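Local coordinates for protein putrescine aminotransferase (Halomonas elongata DSM 2581, PDB 6GWI) that probably transfers amino groups from putrescine or related amines to a keto acceptor, using pyridoxal-5'-phosphate as cofactor, at residues B[292-297]-B[325-330]. Residues are numbered along the deposited sequence; the frame is centred on the assembly and turned at random.
Sequences LPIGGV and TCAAVA
Cys326, in the first turn of helix 324-339, points at the extended loop 292-294. Cys326 SG lies 3.8 Å from Leu292 CB and 3.1 Å from Pro293 O. Leu292 reaches across the helix. Its CG stands anti to the carbonyl carbon (chi1 -72°), and the extended chain beyond brings CD1 against two methyls one turn apart. Thr325 CG2 is 3.6 Å from Leu292 CD1, and Val329 CG2 is 3.7 Å from Leu292 CD1. The side chains of Leu292 and Val329 cross at about a right angle. Ile294 CB packs 4.0 Å from Cys326 CB. The CG1 of Ile294 is anti to the backbone N (chi1 178°), which sends Ile294 CD1 to within 3.8 Å of Ala327 CA. The other branch turns to the next turn of the helix, where Ile294 CG2 lies 4.1 Å from Ala330 CB. An alanine in place of Ile294 would probably leave Ala327 and Ala330 without their apolar partners from this loop and open a gap beside the helix.

Further out, Leu96 of helix 91-103 packs on Ile294, Ala327 and Ala330, while Thr325 OG1 is hydrogen-bonded to Pro80 O and Leu292 O to Ser288 OG. The loop then runs into strand 295-300, which pairs with strands 108-114 and 280-283. In the second subunit, Thr325 packs on Leu292 and Cys326 on Pro293, with the reciprocal pairs also present. The contact therefore sits at the dimer interface of this class-III aminotransferase, with the Pro293 side chain about 8 Å from a bound pyridoxal-5'-phosphate. All the touching residues are buried. What joins loop to helix is mainly apolar, aliphatic carbons and the Cys326 sulfur, and no salt bridge links the two segments.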
# COMPACT_ATOMS: atom_id res chain seq x y z
N LEU B 292 10.96 -3.49 7.08
CA LEU B 292 9.51 -3.59 7.23
C LEU B 292 8.86 -2.56 6.32
O LEU B 292 9.47 -1.51 6.04
CB LEU B 292 9.07 -3.37 8.69
CG LEU B 292 9.38 -4.50 9.68
CD1 LEU B 292 8.89 -4.12 11.07
CD2 LEU B 292 8.77 -5.83 9.25
N PRO B 293 7.65 -2.82 5.83
CA PRO B 293 7.03 -1.89 4.88
C PRO B 293 6.57 -0.62 5.56
O PRO B 293 5.85 -0.66 6.56
CB PRO B 293 5.85 -2.67 4.30
CG PRO B 293 5.99 -4.06 4.78
CD PRO B 293 6.83 -4.02 6.03
N ILE B 294 6.97 0.52 5.00
CA ILE B 294 6.49 1.81 5.46
C ILE B 294 6.85 2.84 4.41
O ILE B 294 7.92 2.77 3.78
CB ILE B 294 7.06 2.18 6.84
CG1 ILE B 294 6.57 3.58 7.25
CG2 ILE B 294 8.59 2.13 6.83
CD1 ILE B 294 6.79 3.89 8.72
N GLY B 295 5.95 3.79 4.18
CA GLY B 295 6.23 4.90 3.29
C GLY B 295 5.56 6.14 3.82
O GLY B 295 5.03 6.13 4.94
N GLY B 296 5.57 7.23 3.06
CA GLY B 296 4.86 8.42 3.47
C GLY B 296 5.07 9.53 2.46
O GLY B 296 5.73 9.36 1.43
N VAL B 297 4.49 10.68 2.78
CA VAL B 297 4.65 11.90 2.01
C VAL B 297 5.16 12.96 2.96
O VAL B 297 4.50 13.27 3.96
CB VAL B 297 3.33 12.35 1.35
CG1 VAL B 297 3.56 13.60 0.51
CG2 VAL B 297 2.75 11.23 0.50
N THR B 325 5.24 -0.80 14.66
CA THR B 325 6.43 -1.64 14.53
C THR B 325 7.26 -1.23 13.32
O THR B 325 8.49 -1.16 13.40
CB THR B 325 6.03 -3.11 14.43
OG1 THR B 325 5.32 -3.49 15.62
CG2 THR B 325 7.26 -4.01 14.29
N CYS B 326 6.61 -0.95 12.19
CA CYS B 326 7.34 -0.47 11.02
C CYS B 326 7.98 0.88 11.28
O CYS B 326 9.12 1.13 10.86
CB CYS B 326 6.39 -0.38 9.82
SG CYS B 326 5.58 -1.95 9.40
N ALA B 327 7.27 1.77 11.98
CA ALA B 327 7.83 3.08 12.31
C ALA B 327 9.02 2.95 13.26
O ALA B 327 10.00 3.69 13.13
CB ALA B 327 6.75 3.97 12.94
N ALA B 328 8.92 2.05 14.24
CA ALA B 328 10.05 1.81 15.14
C ALA B 328 11.29 1.38 14.37
O ALA B 328 12.41 1.81 14.68
CB ALA B 328 9.66 0.76 16.18
N VAL B 329 11.12 0.51 13.38
CA VAL B 329 12.25 0.05 12.58
C VAL B 329 12.79 1.18 11.71
O VAL B 329 14.01 1.35 11.59
CB VAL B 329 11.83 -1.17 11.73
CG1 VAL B 329 12.81 -1.42 10.60
CG2 VAL B 329 11.73 -2.39 12.61
N ALA B 330 11.91 1.93 11.06
CA ALA B 330 12.35 3.06 10.25
C ALA B 330 13.12 4.08 11.09
O ALA B 330 14.17 4.58 10.67
CB ALA B 330 11.15 3.72 9.57